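PDB 7JVH: glycoside Hydrolase Family 43_12, which probably hydrolyses glycosidic bonds in arabinose- or xylose-containing plant polysaccharides or oligosaccharides. Local coordinates for residues C60-P64 against V76-M82; R202-E208 against T220-N226; L416-A420 against I431-F435; V483-K488 against T500-E506. All coordinates share one frame; numbering follows the deposited sequence.

Contact 1: residues C60-P64 against V76-M82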
loop_
_atom_site.group_PDB
_atom_site.type_symbol
_atom_site.label_atom_id
_atom_site.label_comp_id
_atom_site.label_asym_id
_atom_site.label_seq_id
_atom_site.Cartn_x
_atom_site.Cartn_y
_atom_site.Cartn_z
ATOM N N CYS A 60 0.538 2.119 -4.331
ATOM C CA CYS A 60 -0.057 1.158 -3.408
ATOM C C CYS A 60 0.002 1.630 -1.953
ATOM O O CYS A 60 1.028 1.481 -1.267
ATOM C CB CYS A 60 0.582 -0.221 -3.523
ATOM S SG CYS A 60 -0.359 -1.517 -2.669
ATOM N N TYR A 61 -1.116 2.226 -1.512
ATOM C CA TYR A 61 -1.331 2.625 -0.130
ATOM C C TYR A 61 -2.804 2.389 0.173
ATOM O O TYR A 61 -3.578 3.338 0.278
ATOM C CB TYR A 61 -0.953 4.083 0.095
ATOM C CG TYR A 61 0.533 4.316 -0.002
ATOM C CD1 TYR A 61 1.360 4.113 1.093
ATOM C CD2 TYR A 61 1.114 4.713 -1.198
ATOM C CE1 TYR A 61 2.724 4.328 1.003
ATOM C CE2 TYR A 61 2.485 4.937 -1.290
ATOM C CZ TYR A 61 3.283 4.750 -0.188
ATOM O OH TYR A 61 4.645 4.961 -0.254
ATOM N N PRO A 62 -3.240 1.110 0.267
ATOM C CA PRO A 62 -4.653 0.781 0.441
ATOM C C PRO A 62 -5.125 0.839 1.893
ATOM O O PRO A 62 -4.334 1.057 2.824
ATOM C CB PRO A 62 -4.731 -0.656 -0.106
ATOM C CG PRO A 62 -3.348 -0.974 -0.650
ATOM C CD PRO A 62 -2.422 -0.099 0.118
ATOM N N ASP A 63 -6.438 0.666 2.061
ATOM C CA ASP A 63 -7.070 0.532 3.367
ATOM C C ASP A 63 -6.548 1.586 4.341
ATOM O O ASP A 63 -5.929 1.265 5.349
ATOM C CB ASP A 63 -6.818 -0.884 3.916
ATOM C CG ASP A 63 -7.222 -1.970 2.942
ATOM O OD1 ASP A 63 -8.381 -1.955 2.452
ATOM O OD2 ASP A 63 -6.370 -2.848 2.669
ATOM N N PRO A 64 -6.756 2.889 4.064
ATOM C CA PRO A 64 -6.172 3.943 4.892
ATOM C C PRO A 64 -6.922 4.079 6.203
ATOM O O PRO A 64 -8.159 4.064 6.218
ATOM C CB PRO A 64 -6.351 5.195 4.034
ATOM C CG PRO A 64 -7.553 4.907 3.194
ATOM C CD PRO A 64 -7.539 3.424 2.934
ATOM N N VAL A 76 -2.009 5.383 8.311
ATOM C CA VAL A 76 -1.366 4.113 7.991
ATOM C C VAL A 76 -2.133 3.337 6.920
ATOM O O VAL A 76 -3.310 3.616 6.668
ATOM C CB VAL A 76 -1.167 3.256 9.246
ATOM C CG1 VAL A 76 -0.286 3.974 10.260
ATOM C CG2 VAL A 76 -2.498 2.869 9.877
ATOM N N ASN A 77 -1.438 2.368 6.307
ATOM C CA ASN A 77 -1.906 1.604 5.154
ATOM C C ASN A 77 -1.517 0.111 5.244
ATOM O O ASN A 77 -0.556 -0.262 5.933
ATOM C CB ASN A 77 -1.299 2.197 3.881
ATOM C CG ASN A 77 -1.620 3.673 3.709
ATOM O OD1 ASN A 77 -0.816 4.564 4.034
ATOM N ND2 ASN A 77 -2.810 3.941 3.183
ATOM N N SER A 78 -2.274 -0.734 4.541
ATOM C CA SER A 78 -1.944 -2.133 4.359
ATOM C C SER A 78 -0.747 -2.249 3.419
ATOM O O SER A 78 -0.468 -1.332 2.658
ATOM C CB SER A 78 -3.141 -2.913 3.805
ATOM O OG SER A 78 -3.718 -2.284 2.691
ATOM N N SER A 79 -0.030 -3.381 3.496
ATOM C CA SER A 79 1.210 -3.583 2.760
ATOM C C SER A 79 1.502 -5.008 2.306
ATOM O O SER A 79 2.467 -5.241 1.566
ATOM C CB SER A 79 2.395 -3.054 3.576
ATOM O OG SER A 79 2.390 -3.551 4.898
ATOM N N PHE A 80 0.710 -5.976 2.778
ATOM C CA PHE A 80 0.762 -7.355 2.292
ATOM C C PHE A 80 2.156 -7.975 2.546
ATOM O O PHE A 80 2.587 -8.008 3.699
ATOM C CB PHE A 80 0.192 -7.377 0.857
ATOM C CG PHE A 80 -1.175 -6.765 0.801
ATOM C CD1 PHE A 80 -2.292 -7.519 1.108
ATOM C CD2 PHE A 80 -1.341 -5.418 0.558
ATOM C CE1 PHE A 80 -3.552 -6.959 1.119
ATOM C CE2 PHE A 80 -2.621 -4.855 0.586
ATOM C CZ PHE A 80 -3.715 -5.632 0.870
ATOM N N ALA A 81 2.866 -8.423 1.510
ATOM C CA ALA A 81 4.163 -9.101 1.699
ATOM C C ALA A 81 5.415 -8.221 1.717
ATOM O O ALA A 81 6.539 -8.724 1.769
ATOM C CB ALA A 81 4.321 -10.216 0.670
HETATM N N MSE A 82 5.229 -6.901 1.657
HETATM C CA MSE A 82 6.351 -5.972 1.620
HETATM C C MSE A 82 6.901 -5.824 3.035
HETATM O O MSE A 82 6.156 -5.960 4.006
HETATM C CB MSE A 82 5.909 -4.620 1.049
HETATM C CG MSE A 82 5.370 -4.684 -0.376
HETATM SE SE MSE A 82 4.715 -2.898 -0.933
HETATM C CE MSE A 82 3.824 -2.951 -2.686
#
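Asn77 and Ser78 together grip the carbonyl oxygen of Pro62. The side-chain amide contributes ND2, 3.3 Å from Pro62 O, and the backbone contributes Ser78 N, 3.2 Å from the same oxygen. The two donors arrive from opposite faces of the carbonyl plane, about 51° and 44° out of it, so the buried acceptor is bound twice. Asn77 ND2 also bonds to Thr336 OG1, its strongest polar partner, and that same hydroxyl serves Tyr61 O. One residue further on, Ser78 OG donates to Asp63 OD2 at 2.7 Å, meeting the carboxylate on its anti side; with chi1 at 49° the hydroxyl also lies against the Pro62 ring, 3.4 Å from CB. Asp63 OD2 has a further partner in a bound glycerol, probably from the crystallisation liquor but consistent with a pocket at the centre of the five-bladed propeller, where the active site of this family lies. The amide carbon CG of Asn77 lies in plane at the edge of the Tyr61 ring, and Pro62 CG comes 4.1 Å from Phe80 CE2, near that ring's plane. With an alanine for Asn77, Pro62 O would probably be left to the Ser78 amide alone, and Thr336 OG1 would lose one partner while keeping Tyr61 O. These loops lead into strand 65-69 and out of strand 72-76 of one blade, with Asp63 lying against strands 120-129 and 316-322.

Contact 2: residues R202-E208 against T220-N226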
loop_
_atom_site.group_PDB
_atom_site.type_symbol
_atom_site.label_atom_id
_atom_site.label_comp_id
_atom_site.label_asym_id
_atom_site.label_seq_id
_atom_site.Cartn_x
_atom_site.Cartn_y
_atom_site.Cartn_z
ATOM N N ARG A 202 -21.152 -11.735 4.542
ATOM C CA ARG A 202 -20.272 -11.494 5.666
ATOM C C ARG A 202 -21.005 -10.721 6.751
ATOM O O ARG A 202 -22.160 -10.311 6.565
ATOM C CB ARG A 202 -19.041 -10.718 5.186
ATOM C CG ARG A 202 -18.110 -11.526 4.288
ATOM C CD ARG A 202 -17.579 -12.845 4.839
ATOM N NE ARG A 202 -16.426 -12.648 5.714
ATOM C CZ ARG A 202 -15.391 -13.471 5.831
ATOM N NH1 ARG A 202 -15.321 -14.609 5.125
ATOM N NH2 ARG A 202 -14.439 -13.175 6.713
ATOM N N CYS A 203 -20.327 -10.545 7.891
ATOM C CA CYS A 203 -20.915 -9.994 9.108
ATOM C C CYS A 203 -19.981 -9.022 9.763
ATOM O O CYS A 203 -18.767 -9.142 9.630
ATOM C CB CYS A 203 -21.156 -11.120 10.135
ATOM S SG CYS A 203 -22.444 -12.258 9.668
ATOM N N ILE A 204 -20.560 -8.068 10.495
ATOM C CA ILE A 204 -19.823 -7.235 11.424
ATOM C C ILE A 204 -20.124 -7.730 12.838
ATOM O O ILE A 204 -21.284 -7.859 13.231
ATOM C CB ILE A 204 -20.190 -5.749 11.308
ATOM C CG1 ILE A 204 -19.960 -5.249 9.876
ATOM C CG2 ILE A 204 -19.407 -4.930 12.323
ATOM C CD1 ILE A 204 -18.565 -5.470 9.335
ATOM N N LYS A 205 -19.046 -7.995 13.583
ATOM C CA LYS A 205 -19.094 -8.552 14.904
ATOM C C LYS A 205 -18.377 -7.608 15.840
ATOM O O LYS A 205 -17.347 -7.068 15.487
ATOM C CB LYS A 205 -18.395 -9.915 14.910
ATOM C CG LYS A 205 -18.555 -10.683 16.221
ATOM C CD LYS A 205 -18.116 -12.131 16.090
ATOM C CE LYS A 205 -19.091 -12.923 15.221
ATOM N NZ LYS A 205 -18.624 -14.303 14.977
ATOM N N ILE A 206 -18.929 -7.432 17.047
ATOM C CA ILE A 206 -18.319 -6.604 18.081
ATOM C C ILE A 206 -18.006 -7.442 19.319
ATOM O O ILE A 206 -18.707 -8.408 19.617
ATOM C CB ILE A 206 -19.209 -5.395 18.429
ATOM C CG1 ILE A 206 -18.448 -4.397 19.302
ATOM C CG2 ILE A 206 -20.505 -5.827 19.117
ATOM C CD1 ILE A 206 -19.173 -3.060 19.431
ATOM N N TRP A 207 -16.922 -7.069 20.011
ATOM C CA TRP A 207 -16.456 -7.703 21.244
ATOM C C TRP A 207 -16.108 -6.611 22.228
ATOM O O TRP A 207 -15.596 -5.572 21.831
ATOM C CB TRP A 207 -15.159 -8.470 21.008
ATOM C CG TRP A 207 -15.221 -9.620 20.071
ATOM C CD1 TRP A 207 -15.175 -9.575 18.715
ATOM C CD2 TRP A 207 -15.274 -11.010 20.425
ATOM N NE1 TRP A 207 -15.214 -10.839 18.196
ATOM C CE2 TRP A 207 -15.284 -11.743 19.220
ATOM C CE3 TRP A 207 -15.334 -11.704 21.639
ATOM C CZ2 TRP A 207 -15.355 -13.141 19.193
ATOM C CZ3 TRP A 207 -15.396 -13.097 21.611
ATOM C CH2 TRP A 207 -15.420 -13.797 20.393
ATOM N N GLU A 208 -16.348 -6.865 23.514
ATOM C CA GLU A 208 -15.754 -6.077 24.584
ATOM C C GLU A 208 -14.272 -6.444 24.627
ATOM O O GLU A 208 -13.901 -7.590 24.361
ATOM C CB GLU A 208 -16.429 -6.369 25.931
ATOM C CG GLU A 208 -16.131 -5.336 27.018
ATOM C CD GLU A 208 -16.989 -5.536 28.277
ATOM O OE1 GLU A 208 -18.087 -6.128 28.168
ATOM O OE2 GLU A 208 -16.577 -5.096 29.379
ATOM N N THR A 220 -18.708 -12.067 24.969
ATOM C CA THR A 220 -19.177 -10.697 24.747
ATOM C C THR A 220 -19.425 -10.395 23.270
ATOM O O THR A 220 -19.825 -9.287 22.929
ATOM C CB THR A 220 -18.195 -9.647 25.312
ATOM O OG1 THR A 220 -16.958 -9.684 24.581
ATOM C CG2 THR A 220 -17.928 -9.897 26.802
ATOM N N ASP A 221 -19.195 -11.392 22.407
ATOM C CA ASP A 221 -19.357 -11.238 20.971
ATOM C C ASP A 221 -20.821 -11.164 20.578
ATOM O O ASP A 221 -21.650 -11.851 21.141
ATOM C CB ASP A 221 -18.659 -12.355 20.190
ATOM C CG ASP A 221 -19.148 -13.756 20.564
ATOM O OD1 ASP A 221 -19.238 -14.072 21.764
ATOM O OD2 ASP A 221 -19.433 -14.561 19.665
ATOM N N LYS A 222 -21.125 -10.297 19.608
ATOM C CA LYS A 222 -22.457 -10.143 19.046
ATOM C C LYS A 222 -22.349 -9.657 17.612
ATOM O O LYS A 222 -21.544 -8.769 17.303
ATOM C CB LYS A 222 -23.251 -9.117 19.847
ATOM C CG LYS A 222 -24.719 -9.040 19.459
ATOM C CD LYS A 222 -25.356 -7.723 19.807
ATOM C CE LYS A 222 -26.822 -7.743 19.406
ATOM N NZ LYS A 222 -27.433 -6.374 19.501
ATOM N N VAL A 223 -23.169 -10.241 16.731
ATOM C CA VAL A 223 -23.288 -9.767 15.360
ATOM C C VAL A 223 -24.170 -8.522 15.372
ATOM O O VAL A 223 -25.335 -8.588 15.758
ATOM C CB VAL A 223 -23.883 -10.827 14.411
ATOM C CG1 VAL A 223 -24.036 -10.239 13.017
ATOM C CG2 VAL A 223 -23.011 -12.076 14.375
ATOM N N ILE A 224 -23.600 -7.387 14.947
ATOM C CA ILE A 224 -24.305 -6.097 14.906
ATOM C C ILE A 224 -24.759 -5.669 13.510
ATOM O O ILE A 224 -25.681 -4.881 13.380
ATOM C CB ILE A 224 -23.500 -4.962 15.577
ATOM C CG1 ILE A 224 -22.048 -4.949 15.108
ATOM C CG2 ILE A 224 -23.559 -5.106 17.098
ATOM C CD1 ILE A 224 -21.304 -3.730 15.597
ATOM N N VAL A 225 -24.111 -6.207 12.471
ATOM C CA VAL A 225 -24.618 -6.127 11.106
ATOM C C VAL A 225 -24.480 -7.476 10.434
ATOM O O VAL A 225 -23.420 -8.079 10.487
ATOM C CB VAL A 225 -23.884 -5.073 10.242
ATOM C CG1 VAL A 225 -24.433 -5.097 8.818
ATOM C CG2 VAL A 225 -24.045 -3.685 10.841
ATOM N N ASN A 226 -25.563 -7.928 9.795
ATOM C CA ASN A 226 -25.567 -9.150 9.013
ATOM C C ASN A 226 -25.742 -8.877 7.516
ATOM O O ASN A 226 -26.824 -8.481 7.078
ATOM C CB ASN A 226 -26.631 -10.117 9.512
ATOM C CG ASN A 226 -26.469 -11.505 8.926
ATOM O OD1 ASN A 226 -25.379 -11.884 8.452
ATOM N ND2 ASN A 226 -27.554 -12.284 8.955
#
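The six-membered ring of Trp207 lies flat beneath Asp221, whose CB stands 3.3 Å from the ring centroid and only 3° off its normal, a CH-pi contact over the face. The carboxylate follows the ring, their planes 17° apart. Lys205 runs alongside Asp221 on the same face and bends at chi3, bringing its CE within 4.1 Å of Val223 CG2; its NZ is held by Asp190. On the other face a classic beta bulge shapes the packing. Ile224 and Val225 both face Ile204, whose carbonyl oxygen takes Ile224 N at 2.9 Å and Val225 N only weakly. The extra residue swings Ile224 round so that it wedges between the two isoleucines opposite: with chi1 at 47°, CG1 carries CD1 into the hollow between Ile204 CG2 and Ile206 CB, while Ile224 CG2 meets Ile206 CG2 at 3.7 Å. Val225 lies side by side with Ile204, their CB atoms 3.9 Å apart. At the far end Thr220 OG1 receives Glu208 N at 3.1 Å and itself bonds to Ile217 O. Replacing Trp207 by an alanine would probably strip the Asp221 methylene of its flat support and leave His188 without the indole N-H. Strand 203-210 of this hairpin also pairs with strand 184-190, whereas 215-226 is the outermost strand of the propeller blade; Ile204, Ile224 and Val225 pack on Leu252 of strand 249-255.

Contact 3: residues L416-A420 against I431-F435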
loop_
_atom_site.group_PDB
_atom_site.type_symbol
_atom_site.label_atom_id
_atom_site.label_comp_id
_atom_site.label_asym_id
_atom_site.label_seq_id
_atom_site.Cartn_x
_atom_site.Cartn_y
_atom_site.Cartn_z
ATOM N N LEU A 416 24.087 1.773 -2.877
ATOM C CA LEU A 416 23.538 0.499 -2.424
ATOM C C LEU A 416 24.415 -0.674 -2.847
ATOM O O LEU A 416 24.278 -1.190 -3.956
ATOM C CB LEU A 416 22.124 0.267 -2.978
ATOM C CG LEU A 416 20.954 0.930 -2.283
ATOM C CD1 LEU A 416 19.647 0.450 -2.887
ATOM C CD2 LEU A 416 20.972 0.647 -0.801
ATOM N N GLN A 417 25.310 -1.081 -1.944
ATOM C CA GLN A 417 26.067 -2.324 -2.042
ATOM C C GLN A 417 25.122 -3.459 -1.655
ATOM O O GLN A 417 24.762 -3.566 -0.486
ATOM C CB GLN A 417 27.226 -2.312 -1.061
ATOM C CG GLN A 417 28.561 -1.899 -1.643
ATOM C CD GLN A 417 29.660 -1.990 -0.612
ATOM O OE1 GLN A 417 29.741 -2.961 0.158
ATOM N NE2 GLN A 417 30.542 -0.984 -0.590
HETATM N N MSE A 418 24.712 -4.299 -2.618
HETATM C CA MSE A 418 23.812 -5.382 -2.266
HETATM C C MSE A 418 24.345 -6.723 -2.768
HETATM O O MSE A 418 24.861 -6.843 -3.878
HETATM C CB MSE A 418 22.370 -5.047 -2.676
HETATM C CG MSE A 418 21.994 -5.158 -4.136
HETATM SE SE MSE A 418 20.036 -4.782 -4.332
HETATM C CE MSE A 418 19.870 -2.830 -4.287
ATOM N N THR A 419 24.255 -7.710 -1.862
ATOM C CA THR A 419 24.775 -9.054 -2.043
ATOM C C THR A 419 23.600 -9.971 -2.369
ATOM O O THR A 419 22.512 -9.803 -1.839
ATOM C CB THR A 419 25.463 -9.513 -0.747
ATOM O OG1 THR A 419 26.418 -8.521 -0.340
ATOM C CG2 THR A 419 26.171 -10.850 -0.926
ATOM N N ALA A 420 23.821 -10.928 -3.272
ATOM C CA ALA A 420 22.754 -11.797 -3.764
ATOM C C ALA A 420 22.391 -12.854 -2.734
ATOM O O ALA A 420 23.251 -13.586 -2.273
ATOM C CB ALA A 420 23.151 -12.450 -5.077
ATOM N N ILE A 431 13.994 -11.992 -1.664
ATOM C CA ILE A 431 14.922 -11.722 -2.769
ATOM C C ILE A 431 15.701 -10.425 -2.517
ATOM O O ILE A 431 15.203 -9.519 -1.866
ATOM C CB ILE A 431 14.219 -11.674 -4.145
ATOM C CG1 ILE A 431 13.104 -10.635 -4.182
ATOM C CG2 ILE A 431 13.650 -13.033 -4.484
ATOM C CD1 ILE A 431 12.440 -10.503 -5.536
ATOM N N SER A 432 16.937 -10.379 -3.014
ATOM C CA SER A 432 17.840 -9.256 -2.803
ATOM C C SER A 432 17.539 -8.168 -3.826
ATOM O O SER A 432 18.214 -8.052 -4.838
ATOM C CB SER A 432 19.300 -9.708 -2.882
ATOM O OG SER A 432 19.486 -10.572 -3.982
ATOM N N ALA A 433 16.497 -7.391 -3.543
ATOM C CA ALA A 433 16.031 -6.299 -4.372
ATOM C C ALA A 433 15.358 -5.227 -3.496
ATOM O O ALA A 433 14.694 -5.543 -2.525
ATOM C CB ALA A 433 15.079 -6.818 -5.424
ATOM N N LEU A 434 15.577 -3.953 -3.839
ATOM C CA LEU A 434 14.969 -2.820 -3.149
ATOM C C LEU A 434 14.023 -2.131 -4.114
ATOM O O LEU A 434 14.390 -1.881 -5.261
ATOM C CB LEU A 434 16.024 -1.850 -2.619
ATOM C CG LEU A 434 15.621 -0.956 -1.453
ATOM C CD1 LEU A 434 15.179 -1.771 -0.256
ATOM C CD2 LEU A 434 16.774 -0.038 -1.083
ATOM N N PHE A 435 12.798 -1.848 -3.638
ATOM C CA PHE A 435 11.685 -1.482 -4.486
ATOM C C PHE A 435 11.039 -0.167 -4.071
ATOM O O PHE A 435 10.993 0.194 -2.890
ATOM C CB PHE A 435 10.610 -2.564 -4.471
ATOM C CG PHE A 435 10.959 -3.791 -5.274
ATOM C CD1 PHE A 435 11.074 -3.728 -6.657
ATOM C CD2 PHE A 435 11.152 -5.022 -4.643
ATOM C CE1 PHE A 435 11.383 -4.847 -7.391
ATOM C CE2 PHE A 435 11.463 -6.150 -5.379
ATOM C CZ PHE A 435 11.573 -6.072 -6.752
#
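Two torsions turn Met418, present as selenomethionine, towards residues 431-435: chi1 of 76° places CG between the backbone N and the carbonyl carbon, and a bend at chi3 (80°) turns CE back towards the Leu416 end. As a result SE lies 3.8 Å from Ser432 O, and CE comes 4.3 Å from Leu434 CB. Leu434 has its CG anti to the backbone N (chi1 -157°), which sends CD2 across to Leu416 CD1 at 3.4 Å, the two side chains meeting at about a right angle. At the other end Ser432, centre of an inverse gamma turn, packs its CB against Thr419 O at 3.4 Å, and its OG lies 3.5 Å from Ala420 CA. That hydroxyl is hydrogen-bonded to Val565 O and to Leu421 N, just past the first segment. Strands 416-418 and 433-435 belong to different sheets of the concanavalin A-like domain, with axes 9.6 Å apart, and Ile408 and Met563 line the same interior. No hydrogen bond joins the two segments, and the chemistry is that of a sandwich core: methyl, selenium and methylene groups supply van der Waals contact, and the one buried hydroxyl finds its partners in the surrounding backbone.

Contact 4: residues V483-K488 against T500-E506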
loop_
_atom_site.group_PDB
_atom_site.type_symbol
_atom_site.label_atom_id
_atom_site.label_comp_id
_atom_site.label_asym_id
_atom_site.label_seq_id
_atom_site.Cartn_x
_atom_site.Cartn_y
_atom_site.Cartn_z
ATOM N N VAL A 483 27.151 -9.077 -20.412
ATOM C CA VAL A 483 26.026 -9.087 -21.334
ATOM C C VAL A 483 24.836 -8.453 -20.620
ATOM O O VAL A 483 24.804 -8.394 -19.400
ATOM C CB VAL A 483 25.670 -10.517 -21.761
ATOM C CG1 VAL A 483 26.819 -11.137 -22.509
ATOM C CG2 VAL A 483 25.296 -11.360 -20.538
ATOM N N LEU A 484 23.864 -7.973 -21.395
ATOM C CA LEU A 484 22.614 -7.508 -20.845
ATOM C C LEU A 484 21.508 -8.447 -21.264
ATOM O O LEU A 484 21.398 -8.798 -22.436
ATOM C CB LEU A 484 22.284 -6.068 -21.280
ATOM C CG LEU A 484 22.913 -4.904 -20.538
ATOM C CD1 LEU A 484 22.476 -3.613 -21.218
ATOM C CD2 LEU A 484 22.534 -4.906 -19.063
ATOM N N VAL A 485 20.692 -8.852 -20.283
ATOM C CA VAL A 485 19.611 -9.791 -20.488
ATOM C C VAL A 485 18.295 -9.169 -19.990
ATOM O O VAL A 485 18.220 -8.659 -18.874
ATOM C CB VAL A 485 19.903 -11.128 -19.775
ATOM C CG1 VAL A 485 18.756 -12.126 -19.965
ATOM C CG2 VAL A 485 21.214 -11.720 -20.283
ATOM N N LEU A 486 17.282 -9.195 -20.862
ATOM C CA LEU A 486 15.943 -8.773 -20.548
ATOM C C LEU A 486 15.069 -10.035 -20.487
ATOM O O LEU A 486 14.995 -10.795 -21.460
ATOM C CB LEU A 486 15.421 -7.811 -21.606
ATOM C CG LEU A 486 14.049 -7.162 -21.412
ATOM C CD1 LEU A 486 13.976 -6.284 -20.185
ATOM C CD2 LEU A 486 13.719 -6.341 -22.657
ATOM N N GLU A 487 14.424 -10.246 -19.332
ATOM C CA GLU A 487 13.572 -11.390 -19.095
ATOM C C GLU A 487 12.201 -10.958 -18.632
ATOM O O GLU A 487 12.057 -9.968 -17.901
ATOM C CB GLU A 487 14.189 -12.292 -18.031
ATOM C CG GLU A 487 15.330 -13.181 -18.545
ATOM C CD GLU A 487 16.140 -13.796 -17.426
ATOM O OE1 GLU A 487 16.079 -13.292 -16.272
ATOM O OE2 GLU A 487 16.842 -14.787 -17.699
ATOM N N LYS A 488 11.184 -11.711 -19.064
ATOM C CA LYS A 488 9.835 -11.607 -18.525
ATOM C C LYS A 488 9.414 -12.947 -17.906
ATOM O O LYS A 488 9.876 -14.022 -18.317
ATOM C CB LYS A 488 8.854 -11.214 -19.619
ATOM C CG LYS A 488 8.685 -12.251 -20.710
ATOM C CD LYS A 488 7.645 -11.825 -21.714
ATOM C CE LYS A 488 7.375 -12.904 -22.730
ATOM N NZ LYS A 488 6.282 -12.414 -23.603
ATOM N N THR A 500 9.963 -18.334 -17.204
ATOM C CA THR A 500 10.764 -17.166 -17.505
ATOM C C THR A 500 11.275 -17.285 -18.933
ATOM O O THR A 500 11.798 -18.317 -19.320
ATOM C CB THR A 500 11.938 -17.003 -16.526
ATOM O OG1 THR A 500 11.430 -16.932 -15.175
ATOM C CG2 THR A 500 12.735 -15.720 -16.847
ATOM N N GLU A 501 11.087 -16.218 -19.718
ATOM C CA GLU A 501 11.549 -16.129 -21.100
ATOM C C GLU A 501 12.519 -14.980 -21.254
ATOM O O GLU A 501 12.353 -13.944 -20.617
ATOM C CB GLU A 501 10.378 -15.898 -22.038
ATOM C CG GLU A 501 9.293 -16.961 -21.990
ATOM C CD GLU A 501 8.324 -16.803 -23.166
ATOM O OE1 GLU A 501 8.700 -17.214 -24.296
ATOM O OE2 GLU A 501 7.205 -16.242 -22.972
ATOM N N ILE A 502 13.539 -15.177 -22.096
ATOM C CA ILE A 502 14.450 -14.116 -22.486
ATOM C C ILE A 502 13.774 -13.349 -23.619
ATOM O O ILE A 502 13.549 -13.899 -24.699
ATOM C CB ILE A 502 15.813 -14.654 -22.969
ATOM C CG1 ILE A 502 16.572 -15.317 -21.810
ATOM C CG2 ILE A 502 16.651 -13.528 -23.566
ATOM C CD1 ILE A 502 17.788 -16.107 -22.269
ATOM N N VAL A 503 13.443 -12.082 -23.351
ATOM C CA VAL A 503 12.841 -11.196 -24.336
ATOM C C VAL A 503 13.903 -10.686 -25.313
ATOM O O VAL A 503 13.681 -10.671 -26.518
ATOM C CB VAL A 503 12.148 -9.984 -23.668
ATOM C CG1 VAL A 503 11.612 -9.032 -24.720
ATOM C CG2 VAL A 503 11.025 -10.446 -22.752
ATOM N N ALA A 504 15.055 -10.270 -24.767
ATOM C CA ALA A 504 16.158 -9.705 -25.511
ATOM C C ALA A 504 17.487 -9.943 -24.787
ATOM O O ALA A 504 17.517 -10.233 -23.587
ATOM C CB ALA A 504 15.953 -8.216 -25.714
ATOM N N LYS A 505 18.582 -9.812 -25.544
ATOM C CA LYS A 505 19.943 -10.019 -25.041
ATOM C C LYS A 505 20.942 -9.337 -25.979
ATOM O O LYS A 505 20.846 -9.488 -27.188
ATOM C CB LYS A 505 20.224 -11.535 -24.934
ATOM C CG LYS A 505 21.568 -11.888 -24.331
ATOM C CD LYS A 505 21.920 -13.345 -24.478
ATOM C CE LYS A 505 23.327 -13.578 -23.947
ATOM N NZ LYS A 505 23.694 -15.023 -23.811
ATOM N N GLU A 506 21.882 -8.580 -25.401
ATOM C CA GLU A 506 22.938 -7.876 -26.148
ATOM C C GLU A 506 24.244 -7.898 -25.358
ATOM O O GLU A 506 24.237 -7.672 -24.150
ATOM C CB GLU A 506 22.580 -6.401 -26.416
ATOM C CG GLU A 506 21.374 -6.161 -27.293
ATOM C CD GLU A 506 21.579 -6.548 -28.744
ATOM O OE1 GLU A 506 22.731 -6.788 -29.211
ATOM O OE2 GLU A 506 20.548 -6.612 -29.448
#
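Lys488, Leu486 and Val503 give up the most surface here, and they share one face of the hairpin. Lys488 leaves its strand with chi1 at 65° and then runs fully extended, so that its CG passes 3.6 Å from Val503 CG2, roughly perpendicular to the valine. Further out its CE lies 3.4 Å from Glu501 OE2, the side chains side by side and pointing the same way; the charged ends form only a long salt bridge, NZ to OE2 4.0 Å. Leu486 covers the valine's other branch, CD2 to Val503 CG1 4.0 Å. A classic beta bulge makes this possible: Val503 and Ala504 both face Leu486, whose carbonyl oxygen accepts Val503 N at 2.8 Å and Ala504 N weakly. The helix-like backbone of Val503 (psi -45°) turns its side chain in beside Leu486 and towards Leu543 of strand 536-544, while Leu486 itself reaches Phe528. On the opposite face Glu487 CB meets Thr500 CG2 at 3.9 Å, and its OE1 binds a glycerol, probably from the crystallisation liquor. The pairing therefore rests chiefly on backbone hydrogen bonds, reinforced by aliphatic contact around the bulge; the distant charges of Lys488 and Glu501 are likely to add little more than a weak attraction.

In the fold
Contact 1 is buried near the centre of the chain and joins loops of the first propeller blade through polar groups that grip one carbonyl oxygen. Contact 3, also buried, is its chemical opposite, apolar and without hydrogen bonds between its segments, packing one sheet of the C-terminal sandwich on the other. Contacts 2 and 4 are partly exposed hairpins about 53 Å apart between centres, one in a propeller blade and one in the sandwich. Both pair an edge strand with its neighbour by backbone bonds and carry a classic bulge that turns a branched aliphatic side chain inward. Contacts 3 and 4 share a sheet, reaching its two outermost strands, 433-437 and 501-507.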